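Octopine dehydrogenase (PDB 3C7D) catalyses the NADH-dependent reductive condensation of L-arginine with pyruvate to form D-octopine, the reverse of octopine dehydrogenation. Local coordinates at residues M139-L144 and S164-S169; F200-I205 and L269-D274. All blocks are in the same frame, centred on the assembly; numbering follows the deposited sequence.

Both contacts are buried, but they hold different elements together. Contact 1 joins two antiparallel strands of the central mixed sheet, the first leading into a loop that reaches the pyruvate and NAD, and is built on backbone hydrogen bonds and one amide-to-carboxylate bond. Contact 2 lies farther from the centre of the chain, within the alpha-helical domain, where a turn of the 269-274 loop packs on the helix at 200-205 through side chains alone, without a hydrogen bond across. The two meet through that helix: Met203, turned away from the loop, lies against Ser140, Ala168 and Ser169, and Phe200 meets Ser169, so one helix has the sheet and the loop on different sides.

Contact 1. Residues M139-L144 and S164-S169; sequences MSFETL and SVLAAS. With NAD (nicotinamide-adenine-dinucleotide), chain B; PYR (pyruvic acid), chain C.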
loop_
_atom_site.group_PDB
_atom_site.type_symbol
_atom_site.label_atom_id
_atom_site.label_comp_id
_atom_site.label_asym_id
_atom_site.label_seq_id
_atom_site.Cartn_x
_atom_site.Cartn_y
_atom_site.Cartn_z
ATOM N N MET A 139 6.237 7.382 -6.767
ATOM C CA MET A 139 5.223 6.587 -7.469
ATOM C C MET A 139 4.503 5.604 -6.535
ATOM O O MET A 139 5.136 4.746 -5.920
ATOM C CB MET A 139 5.876 5.835 -8.634
ATOM C CG MET A 139 4.920 5.419 -9.737
ATOM S SD MET A 139 5.764 4.492 -11.024
ATOM C CE MET A 139 4.549 4.540 -12.334
ATOM N N SER A 140 3.181 5.726 -6.445
ATOM C CA SER A 140 2.388 4.895 -5.535
ATOM C C SER A 140 1.377 3.993 -6.254
ATOM O O SER A 140 0.416 4.481 -6.854
ATOM C CB SER A 140 1.671 5.772 -4.508
ATOM O OG SER A 140 2.591 6.372 -3.615
ATOM N N PHE A 141 1.601 2.681 -6.175
ATOM C CA PHE A 141 0.709 1.681 -6.776
ATOM C C PHE A 141 -0.392 1.286 -5.807
ATOM O O PHE A 141 -0.154 1.195 -4.603
ATOM C CB PHE A 141 1.497 0.440 -7.198
ATOM C CG PHE A 141 2.204 0.592 -8.515
ATOM C CD1 PHE A 141 3.424 1.258 -8.594
ATOM C CD2 PHE A 141 1.651 0.062 -9.677
ATOM C CE1 PHE A 141 4.078 1.401 -9.811
ATOM C CE2 PHE A 141 2.297 0.197 -10.898
ATOM C CZ PHE A 141 3.513 0.869 -10.967
ATOM N N GLU A 142 -1.590 1.039 -6.338
ATOM C CA GLU A 142 -2.777 0.806 -5.505
ATOM C C GLU A 142 -2.712 -0.450 -4.640
ATOM O O GLU A 142 -3.258 -0.474 -3.535
ATOM C CB GLU A 142 -4.071 0.838 -6.332
ATOM C CG GLU A 142 -4.091 -0.062 -7.563
ATOM C CD GLU A 142 -5.357 0.095 -8.394
ATOM O OE1 GLU A 142 -6.405 0.498 -7.844
ATOM O OE2 GLU A 142 -5.305 -0.192 -9.607
ATOM N N THR A 143 -2.049 -1.485 -5.155
ATOM C CA THR A 143 -1.858 -2.751 -4.441
ATOM C C THR A 143 -0.644 -3.503 -5.002
ATOM O O THR A 143 0.073 -2.980 -5.859
ATOM C CB THR A 143 -3.142 -3.641 -4.479
ATOM O OG1 THR A 143 -2.983 -4.761 -3.602
ATOM C CG2 THR A 143 -3.452 -4.132 -5.890
ATOM N N LEU A 144 -0.402 -4.718 -4.513
ATOM C CA LEU A 144 0.614 -5.581 -5.112
ATOM C C LEU A 144 0.120 -6.111 -6.462
ATOM O O LEU A 144 -1.041 -6.517 -6.584
ATOM C CB LEU A 144 0.976 -6.743 -4.176
ATOM C CG LEU A 144 2.273 -7.516 -4.458
ATOM C CD1 LEU A 144 3.493 -6.669 -4.128
ATOM C CD2 LEU A 144 2.314 -8.814 -3.677
ATOM N N SER A 164 -5.180 -7.905 -14.031
ATOM C CA SER A 164 -5.412 -7.472 -15.407
ATOM C C SER A 164 -4.923 -6.038 -15.609
ATOM O O SER A 164 -4.020 -5.791 -16.413
ATOM C CB SER A 164 -6.898 -7.601 -15.760
ATOM O OG SER A 164 -7.222 -6.828 -16.900
ATOM N N VAL A 165 -5.523 -5.108 -14.868
ATOM C CA VAL A 165 -5.094 -3.706 -14.853
ATOM C C VAL A 165 -4.561 -3.312 -13.471
ATOM O O VAL A 165 -4.889 -3.949 -12.465
ATOM C CB VAL A 165 -6.233 -2.721 -15.278
ATOM C CG1 VAL A 165 -6.606 -2.913 -16.744
ATOM C CG2 VAL A 165 -7.466 -2.853 -14.372
ATOM N N LEU A 166 -3.736 -2.270 -13.431
ATOM C CA LEU A 166 -3.251 -1.717 -12.167
ATOM C C LEU A 166 -2.900 -0.238 -12.327
ATOM O O LEU A 166 -2.280 0.158 -13.314
ATOM C CB LEU A 166 -2.048 -2.510 -11.640
ATOM C CG LEU A 166 -1.828 -2.511 -10.124
ATOM C CD1 LEU A 166 -2.937 -3.276 -9.424
ATOM C CD2 LEU A 166 -0.475 -3.101 -9.765
ATOM N N ALA A 167 -3.309 0.569 -11.354
ATOM C CA ALA A 167 -3.103 2.011 -11.406
ATOM C C ALA A 167 -1.993 2.470 -10.467
ATOM O O ALA A 167 -1.805 1.906 -9.387
ATOM C CB ALA A 167 -4.399 2.737 -11.096
ATOM N N ALA A 168 -1.263 3.497 -10.895
ATOM C CA ALA A 168 -0.201 4.104 -10.095
ATOM C C ALA A 168 -0.226 5.624 -10.209
ATOM O O ALA A 168 -0.410 6.167 -11.299
ATOM C CB ALA A 168 1.151 3.569 -10.520
ATOM N N SER A 169 -0.041 6.304 -9.081
ATOM C CA SER A 169 0.050 7.763 -9.077
ATOM C C SER A 169 1.507 8.214 -9.151
ATOM O O SER A 169 2.419 7.401 -9.005
ATOM C CB SER A 169 -0.608 8.343 -7.833
ATOM O OG SER A 169 0.279 8.293 -6.735
HETATM P PA NAD B . 5.417 -9.953 3.489
HETATM O O1A NAD B . 4.673 -10.114 4.759
HETATM O O2A NAD B . 5.611 -11.253 2.812
HETATM O O5B NAD B . 6.846 -9.271 3.776
HETATM C C5B NAD B . 7.580 -9.526 4.951
HETATM C C4B NAD B . 8.857 -8.702 4.866
HETATM O O4B NAD B . 8.748 -7.507 5.617
HETATM C C3B NAD B . 10.067 -9.426 5.422
HETATM O O3B NAD B . 10.681 -10.214 4.433
HETATM C C2B NAD B . 10.956 -8.287 5.865
HETATM O O2B NAD B . 11.785 -7.869 4.803
HETATM C C1B NAD B . 9.987 -7.170 6.215
HETATM N N9A NAD B . 9.844 -7.086 7.684
HETATM C C8A NAD B . 9.004 -7.846 8.464
HETATM N N7A NAD B . 9.161 -7.483 9.756
HETATM C C5A NAD B . 10.089 -6.503 9.818
HETATM C C6A NAD B . 10.621 -5.788 10.887
HETATM N N6A NAD B . 10.491 -6.294 12.112
HETATM N N1A NAD B . 11.583 -4.817 10.652
HETATM C C2A NAD B . 12.018 -4.565 9.364
HETATM N N3A NAD B . 11.481 -5.285 8.308
HETATM C C4A NAD B . 10.532 -6.240 8.525
HETATM O O3 NAD B . 4.636 -8.891 2.547
HETATM P PN NAD B . 4.344 -9.131 0.974
HETATM O O1N NAD B . 3.624 -10.409 0.790
HETATM O O2N NAD B . 5.586 -8.892 0.201
HETATM O O5D NAD B . 3.284 -7.965 0.644
HETATM C C5D NAD B . 3.588 -6.597 0.803
HETATM C C4D NAD B . 2.296 -5.783 0.755
HETATM O O4D NAD B . 1.502 -6.184 -0.348
HETATM C C3D NAD B . 1.455 -5.970 2.009
HETATM O O3D NAD B . 1.133 -4.701 2.527
HETATM C C2D NAD B . 0.200 -6.689 1.557
HETATM O O2D NAD B . -0.951 -6.174 2.189
HETATM C C1D NAD B . 0.166 -6.435 0.054
HETATM N N1N NAD B . -0.411 -7.558 -0.719
HETATM C C2N NAD B . 0.084 -8.833 -0.597
HETATM C C3N NAD B . -0.463 -9.884 -1.337
HETATM C C7N NAD B . 0.382 -11.097 -1.608
HETATM O O7N NAD B . -0.147 -12.113 -2.426
HETATM N N7N NAD B . 1.607 -11.191 -1.087
HETATM C C4N NAD B . -1.528 -9.622 -2.202
HETATM C C5N NAD B . -2.023 -8.329 -2.330
HETATM C C6N NAD B . -1.451 -7.303 -1.578
HETATM C C PYR C . -5.094 -4.317 -0.782
HETATM O O PYR C . -4.184 -3.564 -1.404
HETATM O OXT PYR C . -4.609 -5.272 0.073
HETATM C CA PYR C . -6.520 -4.151 -0.985
HETATM O O3 PYR C . -7.338 -4.394 0.103
HETATM C CB PYR C . -7.113 -3.775 -2.374
#
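At the pyruvate site, strand 137-141 ends beside its antiparallel neighbour, strand 156-171, in the mixed sheet that carries the Rossmann-type NAD-binding region. Ser140 and Ser169 form a hydrogen-bonded pair: Ser169 N gives a bond to Ser140 O at 2.9 Å, and Ser140 N returns a longer one to Ser169 O. In the next, non-hydrogen-bonded pair, the methyl of Ala168 sits over the centre of the Phe141 ring, CB lying 3.4 Å from the ring centroid and 4° off its normal, a CH-pi contact. Leu166 lies roughly perpendicular to the Phe141 side chain, its CD2 3.8 Å from Phe141 CD2, while Phe194 of strand 193-196 makes an edge-to-face contact with the same ring.

Where the first strand stops, Glu142 grips Ala167 twice. Its backbone N donates to Ala167 O almost in line with the carbonyl. Its CG lies between backbone N and carbonyl carbon (chi1 52°), and the chain runs out extended from there to bring OE2 to 2.8 Å from Ala167 N. That amide comes from above the carboxylate plane. Glu142 OE2 thus takes the place a main-chain oxygen would have in a regular pair, and the link continues past the end of the strand through a side chain. One step on, Thr143 rests CG2 against Leu166 CD1 at 3.7 Å, while its OG1 donates a 2.8 Å hydrogen bond to pyruvate O.

Contact 2. Residues F200-I205 and L269-D274; sequences FLEMLI and LSDVKD
Glu202 and Val272 run antiparallel, side by side, where, in the alpha-helical domain, a type I beta turn from Leu269 to Val272 packs against the helix at 200-205. Val272 CG2 lies beside the root of the glutamate, 3.7 Å from Glu202 CA and 3.8 Å from Glu202 CG. Its other methyl, CG1, turns to Ile205, whose side chain stands nearly square to that of Val272 and offers CG2 at 4.1 Å. The two methyls thus touch residues about one helical turn apart.

Glu202 CG is anti to the backbone N (chi1 170°) and the chain runs on extended, which carries the carboxylate across to Asp271. The two acidic side chains cross at a slant with their carboxylate planes 81° apart. Asp271 CB lies over the flat face of the Glu202 carboxylate, 3.5 Å from Glu202 CD, whereas Glu202 OE2 and Asp271 OD2 stay 4.2 Å apart. This closeness of like charges is probably eased by Lys198, which forms a salt bridge with Asp271 OD1; Glu202 OE1 takes a weak hydrogen bond from His199 N. Shortening Glu202 to an alanine takes away CG and the carboxylate, which would probably leave Asp271 CB uncovered on that side and cost His199 N its weak acceptor.

Beyond the acids the contact is apolar. Helix 240-263 adds Ala257 against Val272 and Cys253 against Ile205, tying loop and short helix to a third element of the domain. At the start of the turn, Leu269 reaches back to the helix, its CD2 meeting Leu201 CB at 4.2 Å and Ile205 CD1 at 4.5 Å.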
loop_
_atom_site.group_PDB
_atom_site.type_symbol
_atom_site.label_atom_id
_atom_site.label_comp_id
_atom_site.label_asym_id
_atom_site.label_seq_id
_atom_site.Cartn_x
_atom_site.Cartn_y
_atom_site.Cartn_z
ATOM N N PHE A 200 -1.961 11.978 -6.927
ATOM C CA PHE A 200 -1.516 11.085 -5.849
ATOM C C PHE A 200 -2.512 10.967 -4.696
ATOM O O PHE A 200 -2.567 9.938 -4.016
ATOM C CB PHE A 200 -0.128 11.483 -5.335
ATOM C CG PHE A 200 -0.124 12.697 -4.446
ATOM C CD1 PHE A 200 -0.167 13.979 -4.990
ATOM C CD2 PHE A 200 -0.059 12.558 -3.064
ATOM C CE1 PHE A 200 -0.156 15.098 -4.170
ATOM C CE2 PHE A 200 -0.049 13.675 -2.235
ATOM C CZ PHE A 200 -0.096 14.948 -2.791
ATOM N N LEU A 201 -3.287 12.030 -4.482
ATOM C CA LEU A 201 -4.335 12.039 -3.464
ATOM C C LEU A 201 -5.519 11.182 -3.893
ATOM O O LEU A 201 -6.184 10.573 -3.053
ATOM C CB LEU A 201 -4.796 13.466 -3.156
ATOM C CG LEU A 201 -3.901 14.387 -2.317
ATOM C CD1 LEU A 201 -4.591 15.728 -2.143
ATOM C CD2 LEU A 201 -3.561 13.782 -0.955
ATOM N N GLU A 202 -5.774 11.143 -5.200
ATOM C CA GLU A 202 -6.757 10.233 -5.776
ATOM C C GLU A 202 -6.405 8.795 -5.391
ATOM O O GLU A 202 -7.229 8.080 -4.831
ATOM C CB GLU A 202 -6.805 10.382 -7.301
ATOM C CG GLU A 202 -7.630 9.311 -8.008
ATOM C CD GLU A 202 -7.150 9.023 -9.417
ATOM O OE1 GLU A 202 -6.622 9.942 -10.082
ATOM O OE2 GLU A 202 -7.314 7.869 -9.866
ATOM N N MET A 203 -5.169 8.396 -5.680
ATOM C CA MET A 203 -4.659 7.073 -5.336
ATOM C C MET A 203 -4.815 6.788 -3.847
ATOM O O MET A 203 -5.245 5.703 -3.461
ATOM C CB MET A 203 -3.183 6.971 -5.732
ATOM C CG MET A 203 -2.585 5.567 -5.665
ATOM S SD MET A 203 -3.411 4.368 -6.735
ATOM C CE MET A 203 -3.270 5.143 -8.340
ATOM N N LEU A 204 -4.470 7.783 -3.029
ATOM C CA LEU A 204 -4.502 7.672 -1.569
ATOM C C LEU A 204 -5.921 7.450 -1.037
ATOM O O LEU A 204 -6.127 6.662 -0.111
ATOM C CB LEU A 204 -3.865 8.917 -0.933
ATOM C CG LEU A 204 -3.479 8.907 0.550
ATOM C CD1 LEU A 204 -2.231 9.731 0.770
ATOM C CD2 LEU A 204 -4.612 9.414 1.426
ATOM N N ILE A 205 -6.886 8.147 -1.633
ATOM C CA ILE A 205 -8.290 8.053 -1.237
ATOM C C ILE A 205 -8.972 6.824 -1.862
ATOM O O ILE A 205 -9.838 6.203 -1.239
ATOM C CB ILE A 205 -9.051 9.366 -1.576
ATOM C CG1 ILE A 205 -8.446 10.540 -0.797
ATOM C CG2 ILE A 205 -10.530 9.248 -1.250
ATOM C CD1 ILE A 205 -8.758 11.910 -1.371
ATOM N N LEU A 269 -8.951 15.657 -9.119
ATOM C CA LEU A 269 -9.356 14.513 -8.301
ATOM C C LEU A 269 -10.705 13.953 -8.764
ATOM O O LEU A 269 -11.482 13.431 -7.961
ATOM C CB LEU A 269 -9.416 14.907 -6.815
ATOM C CG LEU A 269 -8.133 15.058 -5.983
ATOM C CD1 LEU A 269 -7.343 16.304 -6.343
ATOM C CD2 LEU A 269 -8.467 15.067 -4.500
ATOM N N SER A 270 -10.972 14.061 -10.064
ATOM C CA SER A 270 -12.252 13.636 -10.637
ATOM C C SER A 270 -12.362 12.122 -10.823
ATOM O O SER A 270 -13.460 11.599 -11.026
ATOM C CB SER A 270 -12.527 14.364 -11.957
ATOM O OG SER A 270 -11.460 14.195 -12.872
ATOM N N ASP A 271 -11.278 11.393 -10.688
ATOM C CA ASP A 271 -11.274 9.943 -10.837
ATOM C C ASP A 271 -11.420 9.216 -9.500
ATOM O O ASP A 271 -11.213 8.034 -9.411
ATOM C CB ASP A 271 -9.959 9.518 -11.455
ATOM C CG ASP A 271 -9.985 9.468 -12.927
ATOM O OD1 ASP A 271 -10.936 9.908 -13.512
ATOM O OD2 ASP A 271 -9.036 8.966 -13.513
ATOM N N VAL A 272 -11.747 9.954 -8.457
ATOM C CA VAL A 272 -12.157 9.431 -7.181
ATOM C C VAL A 272 -13.641 9.109 -7.182
ATOM O O VAL A 272 -14.470 9.978 -7.320
ATOM C CB VAL A 272 -11.884 10.448 -6.083
ATOM C CG1 VAL A 272 -12.468 10.040 -4.777
ATOM C CG2 VAL A 272 -10.447 10.790 -5.978
ATOM N N LYS A 273 -13.956 7.842 -6.949
ATOM C CA LYS A 273 -15.035 7.105 -7.584
ATOM C C LYS A 273 -15.996 6.708 -6.472
ATOM O O LYS A 273 -15.671 6.849 -5.309
ATOM C CB LYS A 273 -14.459 5.849 -8.230
ATOM C CG LYS A 273 -14.498 5.800 -9.717
ATOM C CD LYS A 273 -13.570 4.721 -10.203
ATOM C CE LYS A 273 -12.500 5.212 -11.180
ATOM N NZ LYS A 273 -11.067 4.935 -10.778
ATOM N N ASP A 274 -17.167 6.191 -6.825
ATOM C CA ASP A 274 -17.923 5.445 -5.830
ATOM C C ASP A 274 -17.396 4.020 -5.819
ATOM O O ASP A 274 -16.953 3.510 -6.851
ATOM C CB ASP A 274 -19.412 5.428 -6.176
ATOM C CG ASP A 274 -20.175 6.576 -5.547
ATOM O OD1 ASP A 274 -20.029 6.807 -4.324
ATOM O OD2 ASP A 274 -20.938 7.240 -6.282
#